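Local atomic coordinates of carboxylesterase (Uncultured bacterium, PDB entry 5GMX), a protein that hydrolyses carboxylic esters as a family VIII carboxylesterase of the beta-lactamase clan and also acts on oxyimino cephalosporins. Residues A[298-310]-A[318-330]. Sequence-based numbering, arbitrary orientation.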
loop_
_atom_site.group_PDB
_atom_site.type_symbol
_atom_site.label_atom_id
_atom_site.label_comp_id
_atom_site.label_asym_id
_atom_site.label_seq_id
_atom_site.Cartn_x
_atom_site.Cartn_y
_atom_site.Cartn_z
ATOM N N GLY A 298 -4.714 17.529 6.436
ATOM C CA GLY A 298 -5.120 16.133 6.431
ATOM C C GLY A 298 -3.945 15.182 6.307
ATOM O O GLY A 298 -3.881 14.139 6.986
ATOM N N ILE A 299 -3.004 15.557 5.444
ATOM C CA ILE A 299 -1.782 14.790 5.252
ATOM C C ILE A 299 -0.933 14.803 6.512
ATOM O O ILE A 299 -0.459 13.752 6.950
ATOM C CB ILE A 299 -0.967 15.327 4.061
ATOM C CG1 ILE A 299 -1.721 15.076 2.754
ATOM C CG2 ILE A 299 0.415 14.676 4.000
ATOM C CD1 ILE A 299 -1.177 15.867 1.562
ATOM N N ALA A 300 -0.763 15.978 7.113
ATOM C CA ALA A 300 -0.044 16.069 8.384
ATOM C C ALA A 300 -0.662 15.159 9.453
ATOM O O ALA A 300 0.051 14.473 10.202
ATOM C CB ALA A 300 -0.018 17.513 8.877
ATOM N N GLU A 301 -1.989 15.141 9.519
ATOM C CA GLU A 301 -2.669 14.354 10.545
ATOM C C GLU A 301 -2.542 12.843 10.308
ATOM O O GLU A 301 -2.360 12.098 11.265
ATOM C CB GLU A 301 -4.150 14.752 10.648
ATOM C CG GLU A 301 -4.397 16.121 11.273
ATOM C CD GLU A 301 -3.956 16.181 12.738
ATOM O OE1 GLU A 301 -3.979 15.131 13.422
ATOM O OE2 GLU A 301 -3.572 17.276 13.206
HETATM N N MSE A 302 -2.625 12.388 9.056
HETATM C CA MSE A 302 -2.511 10.944 8.803
HETATM C C MSE A 302 -1.065 10.436 8.895
HETATM O O MSE A 302 -0.838 9.227 8.991
HETATM C CB MSE A 302 -3.125 10.569 7.438
HETATM C CG MSE A 302 -2.167 10.454 6.243
HETATM SE SE MSE A 302 -3.161 10.585 4.516
HETATM C CE MSE A 302 -4.344 11.920 5.176
ATOM N N THR A 303 -0.090 11.345 8.914
ATOM C CA THR A 303 1.305 10.921 9.011
ATOM C C THR A 303 1.973 11.204 10.362
ATOM O O THR A 303 3.183 11.039 10.496
ATOM C CB THR A 303 2.154 11.560 7.904
ATOM O OG1 THR A 303 2.031 12.985 7.958
ATOM C CG2 THR A 303 1.694 11.064 6.539
ATOM N N ARG A 304 1.190 11.601 11.364
ATOM C CA ARG A 304 1.715 11.738 12.721
ATOM C C ARG A 304 2.289 10.414 13.195
ATOM O O ARG A 304 1.649 9.368 13.061
ATOM C CB ARG A 304 0.636 12.176 13.708
ATOM C CG ARG A 304 0.241 13.634 13.642
ATOM C CD ARG A 304 -0.657 13.995 14.827
ATOM N NE ARG A 304 -1.193 15.345 14.693
ATOM C CZ ARG A 304 -0.610 16.441 15.172
ATOM N NH1 ARG A 304 0.546 16.361 15.826
ATOM N NH2 ARG A 304 -1.182 17.623 14.988
ATOM N N GLU A 305 3.493 10.448 13.749
ATOM C CA GLU A 305 4.075 9.228 14.293
ATOM C C GLU A 305 3.253 8.748 15.485
ATOM O O GLU A 305 2.976 9.512 16.409
ATOM C CB GLU A 305 5.523 9.443 14.714
ATOM C CG GLU A 305 6.187 8.168 15.209
ATOM C CD GLU A 305 7.584 8.423 15.736
ATOM O OE1 GLU A 305 8.400 9.037 15.008
ATOM O OE2 GLU A 305 7.863 7.995 16.874
ATOM N N GLU A 306 2.841 7.488 15.436
ATOM C CA GLU A 306 2.034 6.902 16.493
ATOM C C GLU A 306 2.907 6.061 17.397
ATOM O O GLU A 306 2.723 6.063 18.610
ATOM C CB GLU A 306 0.895 6.068 15.908
ATOM C CG GLU A 306 -0.294 6.906 15.459
ATOM C CD GLU A 306 -1.003 7.558 16.636
ATOM O OE1 GLU A 306 -1.160 6.879 17.675
ATOM O OE2 GLU A 306 -1.391 8.743 16.533
ATOM N N CYS A 307 3.862 5.346 16.811
ATOM C CA CYS A 307 4.787 4.593 17.655
ATOM C C CYS A 307 6.072 4.267 16.917
ATOM O O CYS A 307 6.128 4.358 15.698
ATOM C CB CYS A 307 4.117 3.311 18.194
ATOM S SG CYS A 307 3.321 2.175 16.976
ATOM N N PHE A 308 7.113 3.926 17.668
ATOM C CA PHE A 308 8.395 3.555 17.083
ATOM C C PHE A 308 9.010 2.459 17.945
ATOM O O PHE A 308 9.759 2.741 18.870
ATOM C CB PHE A 308 9.318 4.774 16.969
ATOM C CG PHE A 308 10.511 4.562 16.070
ATOM C CD1 PHE A 308 10.723 3.349 15.427
ATOM C CD2 PHE A 308 11.413 5.589 15.851
ATOM C CE1 PHE A 308 11.830 3.158 14.604
ATOM C CE2 PHE A 308 12.512 5.412 15.025
ATOM C CZ PHE A 308 12.718 4.195 14.399
ATOM N N ARG A 309 8.692 1.208 17.624
ATOM C CA ARG A 309 9.024 0.079 18.503
ATOM C C ARG A 309 9.353 -1.164 17.708
ATOM O O ARG A 309 8.949 -1.282 16.561
ATOM C CB ARG A 309 7.864 -0.272 19.447
ATOM C CG ARG A 309 7.607 0.680 20.593
ATOM C CD ARG A 309 6.657 0.037 21.608
ATOM N NE ARG A 309 5.299 -0.053 21.093
ATOM C CZ ARG A 309 4.294 0.729 21.481
ATOM N NH1 ARG A 309 4.491 1.650 22.412
ATOM N NH2 ARG A 309 3.093 0.588 20.936
ATOM N N LYS A 310 10.046 -2.111 18.334
ATOM C CA LYS A 310 10.257 -3.411 17.712
ATOM C C LYS A 310 8.901 -4.050 17.469
ATOM O O LYS A 310 8.075 -4.156 18.383
ATOM C CB LYS A 310 11.139 -4.318 18.579
ATOM C CG LYS A 310 11.430 -5.675 17.936
ATOM C CD LYS A 310 12.704 -6.314 18.466
ATOM C CE LYS A 310 12.505 -6.840 19.880
ATOM N NZ LYS A 310 11.375 -7.813 19.954
HETATM N N MSE A 318 9.731 -0.666 13.911
HETATM C CA MSE A 318 8.946 0.019 12.906
HETATM C C MSE A 318 8.503 1.353 13.459
HETATM O O MSE A 318 8.152 1.471 14.648
HETATM C CB MSE A 318 7.737 -0.813 12.483
HETATM C CG MSE A 318 8.094 -2.149 11.873
HETATM SE SE MSE A 318 9.003 -1.871 10.147
HETATM C CE MSE A 318 7.487 -1.151 9.138
ATOM N N ARG A 319 8.551 2.353 12.586
ATOM C CA ARG A 319 8.087 3.692 12.890
ATOM C C ARG A 319 6.746 3.927 12.195
ATOM O O ARG A 319 6.697 4.294 11.018
ATOM C CB ARG A 319 9.123 4.723 12.454
ATOM C CG ARG A 319 8.828 6.122 12.926
ATOM C CD ARG A 319 9.897 7.076 12.453
ATOM N NE ARG A 319 9.484 8.462 12.637
ATOM C CZ ARG A 319 9.774 9.446 11.800
ATOM N NH1 ARG A 319 10.491 9.207 10.706
ATOM N NH2 ARG A 319 9.353 10.674 12.065
ATOM N N TRP A 320 5.666 3.698 12.935
ATOM C CA TRP A 320 4.314 3.736 12.390
ATOM C C TRP A 320 3.612 5.071 12.610
ATOM O O TRP A 320 3.622 5.638 13.730
ATOM C CB TRP A 320 3.446 2.632 13.015
ATOM C CG TRP A 320 3.810 1.223 12.658
ATOM C CD1 TRP A 320 4.278 0.258 13.510
ATOM C CD2 TRP A 320 3.699 0.600 11.373
ATOM N NE1 TRP A 320 4.479 -0.918 12.833
ATOM C CE2 TRP A 320 4.136 -0.738 11.519
ATOM C CE3 TRP A 320 3.281 1.040 10.111
ATOM C CZ2 TRP A 320 4.167 -1.635 10.454
ATOM C CZ3 TRP A 320 3.313 0.147 9.053
ATOM C CH2 TRP A 320 3.755 -1.176 9.232
ATOM N N SER A 321 2.981 5.542 11.536
ATOM C CA SER A 321 2.009 6.620 11.609
ATOM C C SER A 321 0.607 6.018 11.489
ATOM O O SER A 321 0.425 4.811 11.669
ATOM C CB SER A 321 2.252 7.657 10.507
ATOM O OG SER A 321 2.033 7.105 9.220
ATOM N N ARG A 322 -0.378 6.837 11.134
ATOM C CA ARG A 322 -1.736 6.329 10.979
ATOM C C ARG A 322 -1.897 5.599 9.647
ATOM O O ARG A 322 -2.661 6.020 8.781
ATOM C CB ARG A 322 -2.761 7.455 11.095
ATOM C CG ARG A 322 -2.964 7.968 12.520
ATOM C CD ARG A 322 -2.087 9.159 12.838
ATOM N NE ARG A 322 -2.305 9.581 14.214
ATOM C CZ ARG A 322 -3.029 10.633 14.568
ATOM N NH1 ARG A 322 -3.579 11.402 13.638
ATOM N NH2 ARG A 322 -3.181 10.929 15.854
ATOM N N GLY A 323 -1.152 4.512 9.485
ATOM C CA GLY A 323 -1.281 3.667 8.316
ATOM C C GLY A 323 -0.046 3.597 7.443
ATOM O O GLY A 323 0.125 2.644 6.689
ATOM N N PHE A 324 0.807 4.612 7.522
ATOM C CA PHE A 324 1.999 4.663 6.675
ATOM C C PHE A 324 3.263 4.340 7.443
ATOM O O PHE A 324 3.387 4.674 8.614
ATOM C CB PHE A 324 2.150 6.045 6.036
ATOM C CG PHE A 324 1.038 6.410 5.101
ATOM C CD1 PHE A 324 1.099 6.051 3.761
ATOM C CD2 PHE A 324 -0.065 7.117 5.560
ATOM C CE1 PHE A 324 0.086 6.401 2.884
ATOM C CE2 PHE A 324 -1.090 7.467 4.695
ATOM C CZ PHE A 324 -1.013 7.108 3.352
ATOM N N ILE A 325 4.201 3.693 6.764
ATOM C CA ILE A 325 5.556 3.556 7.266
ATOM C C ILE A 325 6.260 4.905 7.191
ATOM O O ILE A 325 6.291 5.538 6.136
ATOM C CB ILE A 325 6.364 2.531 6.449
ATOM C CG1 ILE A 325 5.734 1.137 6.551
ATOM C CG2 ILE A 325 7.817 2.508 6.908
ATOM C CD1 ILE A 325 6.400 0.116 5.632
ATOM N N LEU A 326 6.807 5.353 8.309
ATOM C CA LEU A 326 7.609 6.569 8.314
ATOM C C LEU A 326 9.068 6.194 8.101
ATOM O O LEU A 326 9.503 5.102 8.477
ATOM C CB LEU A 326 7.426 7.353 9.614
ATOM C CG LEU A 326 6.021 7.906 9.882
ATOM C CD1 LEU A 326 5.988 8.730 11.175
ATOM C CD2 LEU A 326 5.528 8.735 8.720
ATOM N N ASN A 327 9.806 7.098 7.472
ATOM C CA ASN A 327 11.164 6.832 7.038
ATOM C C ASN A 327 12.087 6.463 8.191
ATOM O O ASN A 327 11.990 7.000 9.295
ATOM C CB ASN A 327 11.711 8.043 6.280
ATOM C CG ASN A 327 12.836 7.679 5.335
ATOM O OD1 ASN A 327 13.200 6.510 5.204
ATOM N ND2 ASN A 327 13.366 8.673 4.645
ATOM N N LYS A 328 12.970 5.517 7.908
ATOM C CA LYS A 328 13.979 5.052 8.839
ATOM C C LYS A 328 15.159 4.525 8.045
ATOM O O LYS A 328 14.971 3.771 7.083
ATOM C CB LYS A 328 13.433 3.948 9.737
ATOM C CG LYS A 328 14.474 3.366 10.676
ATOM C CD LYS A 328 13.956 2.113 11.355
ATOM C CE LYS A 328 15.091 1.153 11.679
ATOM N NZ LYS A 328 14.566 -0.230 11.894
ATOM N N ALA A 329 16.363 4.934 8.434
ATOM C CA ALA A 329 17.583 4.475 7.777
ATOM C C ALA A 329 17.525 4.708 6.267
ATOM O O ALA A 329 18.000 3.882 5.487
ATOM C CB ALA A 329 17.827 2.997 8.084
ATOM N N GLU A 330 16.912 5.826 5.874
ATOM C CA GLU A 330 16.815 6.244 4.472
ATOM C C GLU A 330 16.142 5.234 3.534
ATOM O O GLU A 330 16.401 5.220 2.327
ATOM C CB GLU A 330 18.205 6.607 3.944
ATOM C CG GLU A 330 18.838 7.751 4.737
ATOM C CD GLU A 330 19.798 8.594 3.911
ATOM O OE1 GLU A 330 20.425 8.047 2.979
ATOM O OE2 GLU A 330 19.914 9.810 4.190
#
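A two-stranded antiparallel hairpin with a classic beta bulge joins Cys-307 to Trp-320 and Arg-309 to Met-318, and beyond the bulge the end of helix 296-302 packs on the turn around Arg-322. In the bulge, Trp-320 O accepts from both Glu-306 N (2.6 Å) and Cys-307 N, each in the carbonyl plane. Arg-322, at the centre of an inverse gamma turn, reaches across to the 298-310 segment. Its chain bends at chi2 (93°) and crosses that of Glu-306 at a slant, the carboxylate and guanidinium planes 26° apart; Glu-306 OE2 takes Arg-322 NE (2.6 Å) and Arg-322 NH2 (2.9 Å) side-on, both from one face of the carboxylate. Arg-322 NH1 turns instead to the backbone, bonding Glu-301 O at 2.8 Å with that oxygen tilted out of the guanidinium plane. Arg-304 CB lies over one face of the Arg-322 guanidinium, while Arg-304 grips Glu-301 side-on, NE to OE1 and NH2 to OE2. A long salt bridge from Glu-301 OE1 to Arg-322 NH1 joins this pair to Arg-322 and Glu-306 in a four-residue network. On the hairpin face carrying Phe-308 and Arg-319, Arg-319 CB sits over the Phe-308 ring in a CH-pi contact, 3.8 Å from its centroid. Extended from CG to NE, Arg-319 then meets Glu-305 OE1 through a nearly straight NE bond (2.7 Å, 166°) that arrives from above the carboxylate plane; NH1 holds Asn-327 O. The other face carries Cys-307, with SG at the edge of the Trp-320 ring. The Trp-320 side chain, which touches His-119 and His-341, lies about 8 Å from bound phenylmethanesulfonic acid. Next to the helix end, Met-302 CG rests against Phe-324 CE2. Helix end, bulge and turn are thus tied by charge as well as backbone bonds, probably restricting rotation of the Arg-322 guanidinium.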